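Local coordinates for centrosomal protein 120 (Oreochromis niloticus, PDB 6EWH) that probably supports centriole and cilium assembly as a centrosomal protein, this chain being its second C2 domain, at residues Ser34-Val47 with Phe76-Ser90. The protein carries 1 engineered substitution. Residues are numbered along the deposited sequence; the frame is centred on the assembly and turned at random. Where two conformers were deposited one is given.
Sequences SVTVAFATKLEQLV and FHNLLSPDFEPERAS
Val35 O takes the straight N-H of Ala89 at 2.9 Å and also the CA-H of Arg88, while Val35 N returns a bond to Ala89 O. At the next hydrogen-bonded pair, Val37 N to Glu87 O and Glu87 N to Val37 O both measure 3.0 Å, each donor tilted 25° from the carbonyl plane, where strands 29-41 and 87-95 pair antiparallel inside one sheet of the C2 sandwich; strand 171-180 flanks 29-41 on its other side. In Arg88, chi1 of -177° carries CG past Thr36 OG1, and the bend at chi3 turns the guanidinium to where a water joins that hydroxyl to NH1. Beyond Pro86 one water donates to both Ala38 O and Phe84 O. The Phe84 ring brings CZ to 3.6 Å from Phe39 C and takes Ala40 CB at its edge, in plane; its CD2 stands over the centre of the Phe76 ring. At the 3-10 turn, Leu79 crosses Leu43 at about a right angle and presses CD2 tightly on Val47 CG2, 3.5 Å away. Glu44 bends at chi2 (-85°), laying its carboxylate against Leu80 CD1 while OE1 accepts from a water that also serves Lys42 N and Leu80 O. Cut back to an alanine, the side chain is likely to leave that water short of one acceptor and Leu80 CD1 without its carboxylate neighbour. Backbone bonds thus fix the strand register, whereas waters satisfy backbone polar atoms beside the turn's apolar packing.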
ATOM      1  N   SER A  34      -6.115   6.371  -1.079  1.00 20.31           N
ATOM      2  CA  SER A  34      -5.149   6.057  -2.120  0.82 20.28           C
ATOM      3  C   SER A  34      -3.856   5.524  -1.530  1.00 20.88           C
ATOM      4  O   SER A  34      -3.461   5.856  -0.404  1.00 22.29           O
ATOM      5  CB  SER A  34      -4.817   7.269  -3.001  0.82 22.57           C
ATOM      6  OG  SER A  34      -4.207   8.289  -2.245  0.82 22.74           O
ATOM      7  N   VAL A  35      -3.203   4.674  -2.318  1.00 19.69           N
ATOM      8  CA  VAL A  35      -1.905   4.092  -1.984  1.00 20.51           C
ATOM      9  C   VAL A  35      -0.975   4.373  -3.154  1.00 20.26           C
ATOM     10  O   VAL A  35      -1.317   4.080  -4.306  1.00 21.18           O
ATOM     11  CB  VAL A  35      -2.016   2.575  -1.776  1.00 19.70           C
ATOM     12  CG1 VAL A  35      -0.629   1.978  -1.465  1.00 21.55           C
ATOM     13  CG2 VAL A  35      -2.992   2.260  -0.660  1.00 21.77           C
ATOM     14  N   THR A  36       0.196   4.936  -2.868  1.00 20.79           N
ATOM     15  CA  THR A  36       1.187   5.227  -3.901  1.00 20.64           C
ATOM     16  C   THR A  36       2.474   4.498  -3.551  1.00 21.73           C
ATOM     17  O   THR A  36       3.005   4.656  -2.443  1.00 23.72           O
ATOM     18  CB  THR A  36       1.464   6.726  -4.013  1.00 22.25           C
ATOM     19  OG1 THR A  36       0.255   7.423  -4.285  1.00 23.76           O
ATOM     20  CG2 THR A  36       2.486   6.987  -5.136  1.00 24.77           C
ATOM     21  N   VAL A  37       2.959   3.694  -4.485  1.00 20.51           N
ATOM     22  CA  VAL A  37       4.288   3.099  -4.386  0.61 21.04           C
ATOM     23  C   VAL A  37       5.242   3.981  -5.181  1.00 22.53           C
ATOM     24  O   VAL A  37       5.092   4.154  -6.397  1.00 23.01           O
ATOM     25  CB  VAL A  37       4.308   1.628  -4.834  0.61 22.14           C
ATOM     26  CG1 VAL A  37       3.413   0.792  -3.917  0.61 25.51           C
ATOM     27  CG2 VAL A  37       3.895   1.453  -6.307  0.61 23.91           C
ATOM     28  N   ALA A  38       6.200   4.584  -4.481  1.00 24.77           N
ATOM     29  CA  ALA A  38       6.991   5.685  -5.028  1.00 28.89           C
ATOM     30  C   ALA A  38       8.390   5.305  -5.504  1.00 23.57           C
ATOM     31  O   ALA A  38       8.855   5.846  -6.518  1.00 27.87           O
ATOM     32  CB  ALA A  38       7.079   6.821  -4.003  1.00 29.75           C
ATOM     33  N   PHE A  39       9.081   4.407  -4.803  1.00 23.35           N
ATOM     34  CA  PHE A  39      10.461   4.053  -5.130  1.00 24.62           C
ATOM     35  C   PHE A  39      10.831   2.848  -4.275  1.00 27.40           C
ATOM     36  O   PHE A  39      10.098   2.475  -3.354  1.00 24.68           O
ATOM     37  CB  PHE A  39      11.428   5.205  -4.833  1.00 28.77           C
ATOM     38  CG  PHE A  39      11.565   5.518  -3.367  1.00 31.52           C
ATOM     39  CD1 PHE A  39      10.729   6.436  -2.757  1.00 31.70           C
ATOM     40  CD2 PHE A  39      12.542   4.897  -2.597  1.00 46.59           C
ATOM     41  CE1 PHE A  39      10.857   6.729  -1.409  1.00 36.31           C
ATOM     42  CE2 PHE A  39      12.665   5.176  -1.250  1.00 49.57           C
ATOM     43  CZ  PHE A  39      11.822   6.094  -0.657  1.00 43.22           C
ATOM     44  N   ALA A  40      11.988   2.250  -4.579  1.00 24.63           N
ATOM     45  CA  ALA A  40      12.478   1.131  -3.787  1.00 23.50           C
ATOM     46  C   ALA A  40      13.994   1.085  -3.886  1.00 26.75           C
ATOM     47  O   ALA A  40      14.587   1.594  -4.839  1.00 28.61           O
ATOM     48  CB  ALA A  40      11.904  -0.200  -4.275  1.00 24.17           C
ATOM     49  N   THR A  41      14.614   0.454  -2.886  1.00 29.14           N
ATOM     50  CA  THR A  41      16.039   0.187  -2.981  0.56 30.94           C
ATOM     51  C   THR A  41      16.377  -1.083  -2.216  1.00 26.83           C
ATOM     52  O   THR A  41      15.595  -1.601  -1.417  1.00 25.95           O
ATOM     53  CB  THR A  41      16.920   1.383  -2.578  0.56 33.20           C
ATOM     54  OG1 THR A  41      18.281   1.113  -2.945  0.56 31.70           O
ATOM     55  CG2 THR A  41      16.857   1.626  -1.090  0.56 36.20           C
ATOM     56  N   LYS A  42      17.547  -1.625  -2.557  1.00 25.66           N
ATOM     57  CA  LYS A  42      18.093  -2.855  -1.955  1.00 29.29           C
ATOM     58  C   LYS A  42      17.188  -4.074  -2.139  1.00 25.55           C
ATOM     59  O   LYS A  42      17.250  -5.026  -1.351  1.00 27.78           O
ATOM     60  CB  LYS A  42      18.474  -2.670  -0.481  1.00 30.71           C
ATOM     61  CG  LYS A  42      19.468  -1.551  -0.235  1.00 34.85           C
ATOM     62  CD  LYS A  42      20.799  -1.827  -0.932  1.00 44.34           C
ATOM     63  CE  LYS A  42      21.786  -0.693  -0.701  1.00 47.75           C
ATOM     64  NZ  LYS A  42      23.058  -0.900  -1.433  1.00 55.58           N
ATOM     65  N   LEU A  43      16.356  -4.077  -3.188  1.00 25.07           N
ATOM     66  CA  LEU A  43      15.457  -5.210  -3.394  1.00 25.33           C
ATOM     67  C   LEU A  43      16.196  -6.503  -3.709  1.00 28.75           C
ATOM     68  O   LEU A  43      15.642  -7.589  -3.488  1.00 26.87           O
ATOM     69  CB  LEU A  43      14.452  -4.901  -4.508  1.00 23.73           C
ATOM     70  CG  LEU A  43      13.552  -3.691  -4.287  1.00 22.05           C
ATOM     71  CD1 LEU A  43      12.545  -3.627  -5.436  1.00 26.10           C
ATOM     72  CD2 LEU A  43      12.830  -3.742  -2.928  1.00 24.95           C
ATOM     73  N   GLU A  44      17.430  -6.412  -4.214  1.00 29.02           N
ATOM     74  CA  GLU A  44      18.152  -7.615  -4.611  1.00 31.36           C
ATOM     75  C   GLU A  44      18.413  -8.542  -3.435  1.00 28.76           C
ATOM     76  O   GLU A  44      18.617  -9.746  -3.641  1.00 30.55           O
ATOM     77  CB  GLU A  44      19.464  -7.253  -5.316  1.00 35.07           C
ATOM     78  CG  GLU A  44      20.535  -6.700  -4.389  1.00 33.29           C
ATOM     79  CD  GLU A  44      20.410  -5.204  -4.145  1.00 38.24           C
ATOM     80  OE1 GLU A  44      19.427  -4.594  -4.608  1.00 33.30           O
ATOM     81  OE2 GLU A  44      21.311  -4.631  -3.494  1.00 41.53           O
ATOM     82  N   GLN A  45      18.374  -8.024  -2.205  1.00 29.80           N
ATOM     83  CA  GLN A  45      18.534  -8.884  -1.036  1.00 33.74           C
ATOM     84  C   GLN A  45      17.426  -9.918  -0.924  1.00 32.67           C
ATOM     85  O   GLN A  45      17.598 -10.919  -0.221  1.00 33.36           O
ATOM     86  CB  GLN A  45      18.526  -8.061   0.246  1.00 35.11           C
ATOM     87  CG  GLN A  45      19.648  -7.080   0.381  1.00 44.13           C
ATOM     88  CD  GLN A  45      19.581  -6.351   1.695  1.00 43.69           C
ATOM     89  OE1 GLN A  45      18.861  -6.763   2.607  1.00 41.09           O
ATOM     90  NE2 GLN A  45      20.325  -5.257   1.806  1.00 46.98           N
ATOM     91  N   LEU A  46      16.285  -9.687  -1.571  1.00 29.30           N
ATOM     92  CA  LEU A  46      15.144 -10.590  -1.506  1.00 31.07           C
ATOM     93  C   LEU A  46      15.208 -11.717  -2.530  1.00 35.35           C
ATOM     94  O   LEU A  46      14.308 -12.568  -2.553  1.00 33.53           O
ATOM     95  CB  LEU A  46      13.853  -9.793  -1.699  1.00 25.42           C
ATOM     96  CG  LEU A  46      13.636  -8.712  -0.640  1.00 28.30           C
ATOM     97  CD1 LEU A  46      12.410  -7.872  -0.993  1.00 28.92           C
ATOM     98  CD2 LEU A  46      13.483  -9.317   0.748  1.00 31.23           C
ATOM     99  N   VAL A  47      16.239 -11.759  -3.365  1.00 33.37           N
ATOM    100  CA  VAL A  47      16.403 -12.812  -4.355  1.00 33.39           C
ATOM    101  C   VAL A  47      17.684 -13.570  -4.015  1.00 38.40           C
ATOM    102  O   VAL A  47      18.760 -12.971  -3.970  1.00 41.23           O
ATOM    103  CB  VAL A  47      16.440 -12.251  -5.786  1.00 37.00           C
ATOM    104  CG1 VAL A  47      16.775 -13.332  -6.787  1.00 39.25           C
ATOM    105  CG2 VAL A  47      15.083 -11.655  -6.119  1.00 37.59           C
ATOM    106  N   PHE A  76       8.176  -4.474 -13.636  1.00 28.27           N
ATOM    107  CA  PHE A  76       9.506  -3.941 -13.920  1.00 28.42           C
ATOM    108  C   PHE A  76      10.544  -5.054 -13.854  1.00 28.50           C
ATOM    109  O   PHE A  76      10.356  -6.076 -13.191  1.00 31.59           O
ATOM    110  CB  PHE A  76       9.867  -2.756 -13.000  1.00 28.14           C
ATOM    111  CG  PHE A  76       9.947  -3.109 -11.532  1.00 27.71           C
ATOM    112  CD1 PHE A  76       8.800  -3.224 -10.769  1.00 26.86           C
ATOM    113  CD2 PHE A  76      11.175  -3.290 -10.919  1.00 27.35           C
ATOM    114  CE1 PHE A  76       8.878  -3.538  -9.420  1.00 28.07           C
ATOM    115  CE2 PHE A  76      11.258  -3.601  -9.567  1.00 30.26           C
ATOM    116  CZ  PHE A  76      10.112  -3.720  -8.823  1.00 25.59           C
ATOM    117  N   HIS A  77      11.667  -4.841 -14.549  1.00 30.28           N
ATOM    118  CA  HIS A  77      12.699  -5.863 -14.654  1.00 36.24           C
ATOM    119  C   HIS A  77      13.926  -5.574 -13.803  1.00 37.64           C
ATOM    120  O   HIS A  77      14.559  -6.509 -13.309  1.00 38.39           O
ATOM    121  CB  HIS A  77      13.125  -6.028 -16.119  1.00 45.90           C
ATOM    122  CG  HIS A  77      14.332  -6.895 -16.313  1.00 59.85           C
ATOM    123  ND1 HIS A  77      14.381  -8.211 -15.904  1.00 63.05           N
ATOM    124  CD2 HIS A  77      15.531  -6.636 -16.888  1.00 65.23           C
ATOM    125  CE1 HIS A  77      15.560  -8.722 -16.212  1.00 66.82           C
ATOM    126  NE2 HIS A  77      16.277  -7.788 -16.809  1.00 65.13           N
ATOM    127  N   ASN A  78      14.262  -4.303 -13.603  1.00 37.06           N
ATOM    128  CA  ASN A  78      15.528  -3.916 -12.980  1.00 35.63           C
ATOM    129  C   ASN A  78      15.371  -3.937 -11.462  1.00 34.57           C
ATOM    130  O   ASN A  78      15.089  -2.929 -10.817  1.00 38.65           O
ATOM    131  CB  ASN A  78      15.950  -2.539 -13.473  1.00 34.66           C
ATOM    132  CG  ASN A  78      17.414  -2.255 -13.218  1.00 39.96           C
ATOM    133  OD1 ASN A  78      18.009  -2.809 -12.295  1.00 38.29           O
ATOM    134  ND2 ASN A  78      18.004  -1.385 -14.037  1.00 44.94           N
ATOM    135  N   LEU A  79      15.569  -5.118 -10.884  1.00 32.22           N
ATOM    136  CA  LEU A  79      15.436  -5.251  -9.434  1.00 31.58           C
ATOM    137  C   LEU A  79      16.593  -4.588  -8.695  1.00 30.51           C
ATOM    138  O   LEU A  79      16.397  -3.979  -7.633  1.00 29.85           O
ATOM    139  CB  LEU A  79      15.326  -6.723  -9.057  1.00 30.85           C
ATOM    140  CG  LEU A  79      14.784  -6.953  -7.648  1.00 37.03           C
ATOM    141  CD1 LEU A  79      13.303  -6.592  -7.606  1.00 37.27           C
ATOM    142  CD2 LEU A  79      14.996  -8.382  -7.242  1.00 44.35           C
ATOM    143  N   LEU A  80      17.810  -4.709  -9.230  1.00 30.32           N
ATOM    144  CA  LEU A  80      18.974  -4.112  -8.588  1.00 32.60           C
ATOM    145  C   LEU A  80      18.946  -2.588  -8.650  1.00 30.62           C
ATOM    146  O   LEU A  80      19.436  -1.923  -7.732  1.00 33.32           O
ATOM    147  CB  LEU A  80      20.253  -4.660  -9.231  1.00 37.57           C
ATOM    148  CG  LEU A  80      21.602  -4.168  -8.704  1.00 43.27           C
ATOM    149  CD1 LEU A  80      21.709  -4.429  -7.212  1.00 53.33           C
ATOM    150  CD2 LEU A  80      22.756  -4.837  -9.449  1.00 50.58           C
ATOM    151  N   SER A  81      18.374  -2.014  -9.705  1.00 31.05           N
ATOM    152  CA  SER A  81      18.284  -0.564  -9.851  1.00 30.66           C
ATOM    153  C   SER A  81      16.868  -0.228 -10.301  1.00 34.15           C
ATOM    154  O   SER A  81      16.622   0.012 -11.491  1.00 33.98           O
ATOM    155  CB  SER A  81      19.345  -0.029 -10.819  1.00 36.28           C
ATOM    156  OG  SER A  81      19.461   1.374 -10.667  1.00 38.70           O
ATOM    157  N   PRO A  82      15.915  -0.199  -9.365  1.00 30.89           N
ATOM    158  CA  PRO A  82      14.495  -0.146  -9.739  1.00 28.94           C
ATOM    159  C   PRO A  82      14.175   1.029 -10.638  1.00 29.56           C
ATOM    160  O   PRO A  82      14.615   2.156 -10.407  1.00 31.58           O
ATOM    161  CB  PRO A  82      13.783  -0.024  -8.389  1.00 28.26           C
ATOM    162  CG  PRO A  82      14.691  -0.745  -7.455  1.00 28.10           C
ATOM    163  CD  PRO A  82      16.088  -0.365  -7.911  1.00 30.40           C
ATOM    164  N   ASP A  83      13.381   0.749 -11.667  1.00 28.75           N
ATOM    165  CA  ASP A  83      13.021   1.761 -12.645  1.00 33.75           C
ATOM    166  C   ASP A  83      11.519   1.922 -12.803  1.00 33.63           C
ATOM    167  O   ASP A  83      11.084   2.640 -13.710  1.00 32.30           O
ATOM    168  CB  ASP A  83      13.677   1.467 -13.997  1.00 46.16           C
ATOM    169  CG  ASP A  83      13.375   0.070 -14.506  1.00 60.89           C
ATOM    170  OD1 ASP A  83      12.675  -0.697 -13.812  1.00 62.91           O
ATOM    171  OD2 ASP A  83      13.852  -0.269 -15.610  1.00 72.47           O
ATOM    172  N   PHE A  84      10.712   1.290 -11.951  1.00 25.25           N
ATOM    173  CA  PHE A  84       9.280   1.541 -12.018  1.00 23.07           C
ATOM    174  C   PHE A  84       8.978   3.001 -11.697  1.00 23.46           C
ATOM    175  O   PHE A  84       9.723   3.674 -10.976  1.00 26.30           O
ATOM    176  CB  PHE A  84       8.493   0.588 -11.090  1.00 23.87           C
ATOM    177  CG  PHE A  84       8.771   0.755  -9.609  1.00 21.92           C
ATOM    178  CD1 PHE A  84       8.032   1.660  -8.860  1.00 24.90           C
ATOM    179  CD2 PHE A  84       9.693  -0.067  -8.956  1.00 22.92           C
ATOM    180  CE1 PHE A  84       8.237   1.792  -7.484  1.00 22.99           C
ATOM    181  CE2 PHE A  84       9.917   0.072  -7.573  1.00 22.07           C
ATOM    182  CZ  PHE A  84       9.189   0.995  -6.845  1.00 22.33           C
ATOM    183  N   GLU A  85       7.889   3.499 -12.286  1.00 24.09           N
ATOM    184  CA  GLU A  85       7.393   4.838 -12.036  0.64 27.11           C
ATOM    185  C   GLU A  85       6.520   4.856 -10.783  1.00 23.72           C
ATOM    186  O   GLU A  85       5.903   3.842 -10.435  1.00 23.44           O
ATOM    187  CB  GLU A  85       6.543   5.281 -13.216  0.64 27.36           C
ATOM    188  CG  GLU A  85       7.363   5.458 -14.481  0.64 29.57           C
ATOM    189  CD  GLU A  85       8.175   6.733 -14.439  0.64 29.97           C
ATOM    190  OE1 GLU A  85       7.576   7.796 -14.194  0.64 35.86           O
ATOM    191  OE2 GLU A  85       9.406   6.669 -14.633  0.64 40.93           O
ATOM    192  N   PRO A  86       6.434   5.999 -10.099  1.00 21.83           N
ATOM    193  CA  PRO A  86       5.506   6.092  -8.969  1.00 23.88           C
ATOM    194  C   PRO A  86       4.093   5.824  -9.465  1.00 22.42           C
ATOM    195  O   PRO A  86       3.690   6.300 -10.529  1.00 23.00           O
ATOM    196  CB  PRO A  86       5.665   7.539  -8.482  1.00 25.57           C
ATOM    197  CG  PRO A  86       6.940   8.040  -9.112  1.00 31.56           C
ATOM    198  CD  PRO A  86       7.085   7.291 -10.398  1.00 26.70           C
ATOM    199  N   GLU A  87       3.349   5.033  -8.701  1.00 21.72           N
ATOM    200  CA  GLU A  87       2.069   4.539  -9.183  1.00 23.39           C
ATOM    201  C   GLU A  87       1.059   4.514  -8.048  1.00 19.72           C
ATOM    202  O   GLU A  87       1.327   3.955  -6.976  1.00 21.60           O
ATOM    203  CB  GLU A  87       2.227   3.134  -9.772  1.00 24.13           C
ATOM    204  CG  GLU A  87       0.910   2.582 -10.282  1.00 24.97           C
ATOM    205  CD  GLU A  87       1.063   1.275 -11.014  1.00 25.33           C
ATOM    206  OE1 GLU A  87       2.215   0.832 -11.226  1.00 23.56           O
ATOM    207  OE2 GLU A  87       0.015   0.689 -11.380  1.00 30.34           O
ATOM    208  N   ARG A  88      -0.103   5.124  -8.287  1.00 21.42           N
ATOM    209  CA  ARG A  88      -1.150   5.267  -7.288  1.00 19.86           C
ATOM    210  C   ARG A  88      -2.333   4.392  -7.666  1.00 19.50           C
ATOM    211  O   ARG A  88      -2.695   4.294  -8.845  1.00 23.67           O
ATOM    212  CB  ARG A  88      -1.619   6.728  -7.233  1.00 20.55           C
ATOM    213  CG  ARG A  88      -2.678   6.989  -6.160  1.00 20.47           C
ATOM    214  CD  ARG A  88      -3.112   8.436  -6.159  1.00 26.66           C
ATOM    215  NE  ARG A  88      -2.000   9.328  -5.890  1.00 32.35           N
ATOM    216  CZ  ARG A  88      -1.594  10.285  -6.719  1.00 35.20           C
ATOM    217  NH1 ARG A  88      -0.554  11.033  -6.387  1.00 32.29           N
ATOM    218  NH2 ARG A  88      -2.222  10.490  -7.868  1.00 32.46           N
ATOM    219  N   ALA A  89      -2.969   3.795  -6.657  1.00 19.57           N
ATOM    220  CA  ALA A  89      -4.268   3.162  -6.807  1.00 19.18           C
ATOM    221  C   ALA A  89      -5.182   3.795  -5.781  1.00 20.64           C
ATOM    222  O   ALA A  89      -4.764   4.040  -4.645  1.00 21.25           O
ATOM    223  CB  ALA A  89      -4.219   1.646  -6.562  1.00 24.20           C
ATOM    224  N   SER A  90      -6.418   4.096  -6.176  1.00 21.53           N
ATOM    225  CA  SER A  90      -7.364   4.812  -5.324  0.52 22.79           C
ATOM    226  C   SER A  90      -8.723   4.130  -5.366  1.00 22.96           C
ATOM    227  O   SER A  90      -9.125   3.621  -6.410  1.00 23.76           O
ATOM    228  CB  SER A  90      -7.576   6.246  -5.842  0.52 23.26           C
ATOM    229  OG  SER A  90      -6.357   6.963  -5.973  0.52 25.36           O
TER
HETATM  230  O   HOH W   1       0.838  10.069  -4.525  1.00 44.66           O
HETATM  231  O   HOH W   2       9.617   5.789  -9.043  1.00 40.71           O
HETATM  232  O   HOH W   3      19.470  -1.799  -4.843  1.00 42.26           O
HETATM  233  O   HOH W   4      16.619  -2.386  -5.484  1.00 34.81           O